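PDB 5JVV: beta-1,3-glucosyltransferase from Paecilomyces sp. J18, which belongs to the carbohydrate-active enzymes of family GH16, with a curved beta-sandwich of the jelly-roll type. Local coordinates for residues Val31-Arg36 / Arg70-Leu75; Gly95-Ala100 / Lys285-Glu290. One frame throughout, in Å; residues are numbered along the deposited sequence. Where two conformers were deposited one is given.

Contact 1 of 2, residues Val31-Arg36 / Arg70-Leu75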
# COMPACT_ATOMS: atom_id res chain seq x y z
N VAL A 31 -13.99 -3.54 8.16
CA VAL A 31 -13.85 -4.14 6.84
C VAL A 31 -14.28 -5.60 6.95
O VAL A 31 -14.12 -6.23 8.00
CB VAL A 31 -12.37 -4.07 6.36
CG1 VAL A 31 -11.47 -4.93 7.24
CG2 VAL A 31 -12.24 -4.48 4.91
N HIS A 32 -14.83 -6.12 5.86
CA HIS A 32 -15.18 -7.53 5.76
C HIS A 32 -14.39 -8.10 4.60
O HIS A 32 -14.79 -7.98 3.44
CB HIS A 32 -16.69 -7.67 5.53
CG HIS A 32 -17.21 -9.07 5.66
ND1 HIS A 32 -16.39 -10.17 5.74
CD2 HIS A 32 -18.48 -9.53 5.73
CE1 HIS A 32 -17.14 -11.26 5.85
NE2 HIS A 32 -18.41 -10.90 5.84
N TYR A 33 -13.25 -8.69 4.91
CA TYR A 33 -12.40 -9.27 3.89
C TYR A 33 -13.04 -10.57 3.40
O TYR A 33 -13.41 -11.43 4.20
CB TYR A 33 -11.03 -9.54 4.46
CG TYR A 33 -10.12 -8.33 4.53
CD1 TYR A 33 -10.08 -7.39 3.50
CD2 TYR A 33 -9.29 -8.14 5.62
CE1 TYR A 33 -9.21 -6.29 3.57
CE2 TYR A 33 -8.43 -7.05 5.70
CZ TYR A 33 -8.40 -6.13 4.67
OH TYR A 33 -7.53 -5.06 4.74
N VAL A 34 -13.16 -10.71 2.08
CA VAL A 34 -13.86 -11.87 1.50
C VAL A 34 -12.98 -12.69 0.55
O VAL A 34 -11.95 -12.22 0.07
CB VAL A 34 -15.15 -11.47 0.78
CG1 VAL A 34 -16.12 -10.82 1.77
CG2 VAL A 34 -14.85 -10.53 -0.38
N SER A 35 -13.40 -13.93 0.30
CA SER A 35 -12.66 -14.84 -0.56
C SER A 35 -12.74 -14.38 -2.00
O SER A 35 -13.58 -13.53 -2.34
CB SER A 35 -13.22 -16.26 -0.46
OG SER A 35 -14.53 -16.31 -1.00
N ARG A 36 -11.87 -14.92 -2.85
CA ARG A 36 -11.86 -14.54 -4.26
C ARG A 36 -13.18 -14.81 -4.97
O ARG A 36 -13.67 -13.95 -5.70
CB ARG A 36 -10.70 -15.20 -5.00
CG ARG A 36 -10.68 -14.92 -6.50
CD ARG A 36 -9.39 -15.40 -7.12
NE ARG A 36 -9.44 -15.33 -8.58
CZ ARG A 36 -8.48 -15.80 -9.37
NH1 ARG A 36 -8.61 -15.71 -10.69
NH2 ARG A 36 -7.41 -16.37 -8.85
N ARG A 70 -17.31 -3.01 5.85
CA ARG A 70 -17.59 -2.89 4.42
C ARG A 70 -16.69 -3.86 3.67
O ARG A 70 -15.50 -3.97 3.97
CB ARG A 70 -17.34 -1.45 3.96
CG ARG A 70 -17.62 -1.21 2.49
CD ARG A 70 -17.82 0.28 2.16
NE ARG A 70 -19.02 0.84 2.80
CZ ARG A 70 -20.28 0.55 2.46
NH1 ARG A 70 -20.56 -0.29 1.47
NH2 ARG A 70 -21.28 1.11 3.13
N LYS A 71 -17.25 -4.58 2.71
CA LYS A 71 -16.50 -5.63 2.02
C LYS A 71 -15.35 -5.12 1.18
O LYS A 71 -15.46 -4.11 0.48
CB LYS A 71 -17.43 -6.49 1.15
CG LYS A 71 -18.32 -7.39 1.98
CD LYS A 71 -19.44 -7.94 1.13
CE LYS A 71 -20.31 -8.86 1.94
NZ LYS A 71 -21.47 -9.33 1.12
N SER A 72 -14.25 -5.86 1.24
CA SER A 72 -13.03 -5.50 0.55
C SER A 72 -12.22 -6.79 0.39
O SER A 72 -12.70 -7.88 0.73
CB SER A 72 -12.26 -4.46 1.36
OG SER A 72 -11.13 -3.95 0.66
N VAL A 73 -11.01 -6.65 -0.14
CA VAL A 73 -10.11 -7.79 -0.27
C VAL A 73 -8.70 -7.45 0.19
O VAL A 73 -8.29 -6.27 0.27
CB VAL A 73 -10.06 -8.33 -1.72
CG1 VAL A 73 -11.42 -8.91 -2.12
CG2 VAL A 73 -9.61 -7.24 -2.71
N ARG A 74 -7.96 -8.49 0.54
CA ARG A 74 -6.57 -8.37 0.96
C ARG A 74 -5.83 -9.53 0.31
O ARG A 74 -6.07 -10.70 0.64
CB ARG A 74 -6.46 -8.38 2.49
CG ARG A 74 -5.05 -8.59 3.01
CD ARG A 74 -4.92 -8.25 4.49
NE ARG A 74 -3.73 -8.86 5.09
CZ ARG A 74 -3.17 -8.47 6.23
NH1 ARG A 74 -3.65 -7.44 6.90
NH2 ARG A 74 -2.10 -9.11 6.69
N LEU A 75 -4.98 -9.20 -0.65
CA LEU A 75 -4.25 -10.20 -1.42
C LEU A 75 -2.82 -10.30 -0.89
O LEU A 75 -2.15 -9.29 -0.74
CB LEU A 75 -4.22 -9.79 -2.90
CG LEU A 75 -5.45 -10.15 -3.73
CD1 LEU A 75 -6.71 -9.47 -3.20
CD2 LEU A 75 -5.24 -9.81 -5.20
O HOH W 1 -5.49 -5.17 6.59
O HOH W 2 -9.53 -10.95 0.62
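Val31, His32 and Tyr33 run parallel to Arg70, Lys71 and Ser72, their two short strands turned 38° against each other and joined by backbone bonds that alternate from side to side. His32 uses both its polar backbone atoms: its N bonds to Arg70 O at 2.9 Å, and its O receives Ser72 N at 3.1 Å. The third bond, Val34 N to Ser72 O, is nearly in line with that carbonyl. One step further the direct pairing gives way to water 2, which bridges Val34 O and Arg74 N where the 70-77 strand is interrupted. The pairing puts strand 31-33 beside 70-77 as a parallel neighbour in a mixed sheet of the GH16 beta-sandwich, with strand 240-247 on the other flank of 70-77.

On the face that carries Val31 and Ser72, the Tyr33 ring makes the main contact. Arg74 CB sits over one face of the ring, 3.7 Å from its centroid, a CH-pi contact, while Val31 CG2 lies off-centre against the opposite face, so the ring is clasped from both sides. The Arg74 guanidinium plane is turned 71° from the ring. Water 1 joins Tyr33 OH to Arg74 NH1, in the guanidinium plane, and Arg74 NE pairs with Glu76. Val31 CG2, anti to the backbone N, also packs on Ser72 CB at 3.6 Å; the hydroxyl of Ser72 is bound to Thr245 O.

On the other face His32 and Lys71 lie alongside each other, His32 CB 3.9 Å from Lys71 CG. The extended lysine runs on to a salt bridge with Glu42. Val34 CG1 leans over the rim of one His32 ring face. Past the paired residues, Val34 CG2 meets Val73 CG1 at 4.2 Å.

Contact 2 of 2, residues Gly95-Ala100 / Lys285-Glu290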
# COMPACT_ATOMS: atom_id res chain seq x y z
N GLY A 95 -8.92 6.19 -3.44
CA GLY A 95 -8.83 7.64 -3.43
C GLY A 95 -8.71 8.26 -2.05
O GLY A 95 -8.66 7.57 -1.02
N SER A 96 -8.64 9.58 -2.05
CA SER A 96 -8.58 10.35 -0.83
C SER A 96 -10.00 10.46 -0.31
O SER A 96 -10.74 11.38 -0.67
CB SER A 96 -7.99 11.73 -1.13
OG SER A 96 -6.68 11.57 -1.67
N ILE A 97 -10.38 9.50 0.52
CA ILE A 97 -11.78 9.25 0.88
C ILE A 97 -11.87 9.01 2.38
O ILE A 97 -11.11 8.21 2.91
CB ILE A 97 -12.31 8.00 0.14
CG1 ILE A 97 -12.26 8.19 -1.38
CG2 ILE A 97 -13.72 7.65 0.60
CD1 ILE A 97 -12.33 6.87 -2.15
N CYS A 98 -12.80 9.67 3.06
CA CYS A 98 -12.96 9.50 4.50
C CYS A 98 -13.19 8.04 4.86
O CYS A 98 -14.05 7.38 4.27
CB CYS A 98 -14.10 10.37 5.01
SG CYS A 98 -13.76 12.13 4.93
N GLY A 99 -12.40 7.55 5.81
CA GLY A 99 -12.51 6.18 6.27
C GLY A 99 -11.55 5.20 5.62
O GLY A 99 -11.23 4.17 6.22
N ALA A 100 -11.08 5.51 4.41
CA ALA A 100 -10.26 4.55 3.65
C ALA A 100 -8.85 4.38 4.21
O ALA A 100 -8.24 5.32 4.75
CB ALA A 100 -10.20 4.96 2.18
N LYS A 285 -16.94 4.45 -4.37
CA LYS A 285 -16.79 4.03 -5.75
C LYS A 285 -15.34 4.17 -6.20
O LYS A 285 -14.85 3.37 -7.01
CB LYS A 285 -17.72 4.84 -6.66
CG LYS A 285 -17.86 4.24 -8.04
CD LYS A 285 -19.07 4.81 -8.77
CE LYS A 285 -19.04 4.41 -10.23
NZ LYS A 285 -17.71 4.74 -10.83
N GLU A 286 -14.63 5.17 -5.67
CA GLU A 286 -13.24 5.40 -6.06
C GLU A 286 -12.24 4.69 -5.15
O GLU A 286 -11.04 4.87 -5.31
CB GLU A 286 -12.92 6.90 -6.09
CG GLU A 286 -13.50 7.64 -7.28
CD GLU A 286 -12.84 7.24 -8.58
OE1 GLU A 286 -11.61 7.42 -8.69
OE2 GLU A 286 -13.55 6.73 -9.47
N ALA A 287 -12.73 3.90 -4.20
CA ALA A 287 -11.84 3.17 -3.31
C ALA A 287 -11.46 1.83 -3.92
O ALA A 287 -11.81 0.77 -3.40
CB ALA A 287 -12.50 2.97 -1.93
N TYR A 288 -10.73 1.88 -5.04
CA TYR A 288 -10.28 0.66 -5.71
C TYR A 288 -8.86 0.76 -6.22
O TYR A 288 -8.37 1.84 -6.51
CB TYR A 288 -11.21 0.28 -6.87
CG TYR A 288 -11.19 1.20 -8.08
CD1 TYR A 288 -10.31 0.99 -9.13
CD2 TYR A 288 -12.10 2.25 -8.19
CE1 TYR A 288 -10.32 1.81 -10.25
CE2 TYR A 288 -12.12 3.07 -9.30
CZ TYR A 288 -11.22 2.85 -10.33
OH TYR A 288 -11.23 3.66 -11.44
N TRP A 289 -8.21 -0.40 -6.30
CA TRP A 289 -6.93 -0.52 -7.00
C TRP A 289 -7.20 -0.96 -8.43
O TRP A 289 -8.06 -1.81 -8.68
CB TRP A 289 -6.07 -1.61 -6.34
CG TRP A 289 -5.67 -1.33 -4.95
CD1 TRP A 289 -6.34 -1.67 -3.81
CD2 TRP A 289 -4.45 -0.70 -4.52
NE1 TRP A 289 -5.64 -1.26 -2.70
CE2 TRP A 289 -4.47 -0.68 -3.11
CE3 TRP A 289 -3.36 -0.15 -5.19
CZ2 TRP A 289 -3.45 -0.11 -2.36
CZ3 TRP A 289 -2.33 0.41 -4.44
CH2 TRP A 289 -2.39 0.42 -3.04
N GLU A 290 -6.44 -0.40 -9.37
CA GLU A 290 -6.39 -0.97 -10.72
C GLU A 290 -4.93 -1.17 -11.01
O GLU A 290 -4.17 -0.21 -11.14
CB GLU A 290 -7.05 -0.08 -11.78
CG GLU A 290 -7.05 -0.76 -13.14
CD GLU A 290 -7.90 -0.06 -14.19
OE1 GLU A 290 -8.66 0.86 -13.84
OE2 GLU A 290 -7.79 -0.44 -15.37
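Ile97 reaches across from the loop before strand 100-107 and lays the end of its side chain against the backbone of Glu286 and Ala287. Starting at the root, Ile97 CB faces the methyl of Ala100 in its own segment, CB to CB 4.2 Å. The branch methyl CG2, anti to the backbone N, makes no contact with segment 285-290. CG1 goes the other way, anti to the carbonyl carbon (chi1 -61°), passing 4.0 Å from Gly95 CA, and a nearly extended chi2 carries CD1 out to the partner segment. Across the two segments only this methyl of Ile97 makes contact; the side chain also packs on Phe284. Ile97 CD1 rests 3.6 Å from Ala287 N, just above the peptide from Glu286 to Ala287, with Ala287 CB at 3.9 Å and Glu286 CB at 4.0 Å.

Beside this apolar patch Gly95 N bonds to Glu286 O at 3.1 Å, the N-H bent to 141° and the donor well above the carbonyl plane. Glu286 O also takes a weak bond from Tyr288 N, so two amides share it. The carboxylate of Glu286 swings away through its bent chain to His92 NE2, and His92 ND1 binds Tyr288 O, which places one imidazole against two points of the same segment.

Each segment contains a turn. Ala287 is the centre of an inverse gamma turn, just ahead of strand 289-297. Ile97 to Ala100 make a type II beta turn, closed by Ala100 N to Ile97 O, with Gly99 at the position where positive phi suits glycine; Cys98, disulfide-bonded to Cys262, lies within it. The pairing is a loop-to-loop contact where the chain leaves strand 84-90 of one sheet for strand 100-107 of the other, as in a jelly-roll sandwich.

From the N terminus, contact 1 is the first of the two to close: after 33 residues that include helix 36-41 and the paired strands 45-47 and 53-55, strand 70-77 comes back alongside strand 31-33. Contact 2 opens later, at the loop between strands 84-90 and 100-107, and closes only after 184 residues, just before the last strand, 289-297. The two are therefore in series, with centres 14 Å apart and nearest atoms about 6 Å apart. Contact 1 lies within the mixed sheet; contact 2 sits where the chain passes between sheets. Strand 240-247 connects their surroundings: Tyr33 packs on Asp244, whose O bonds Trp289 NE1.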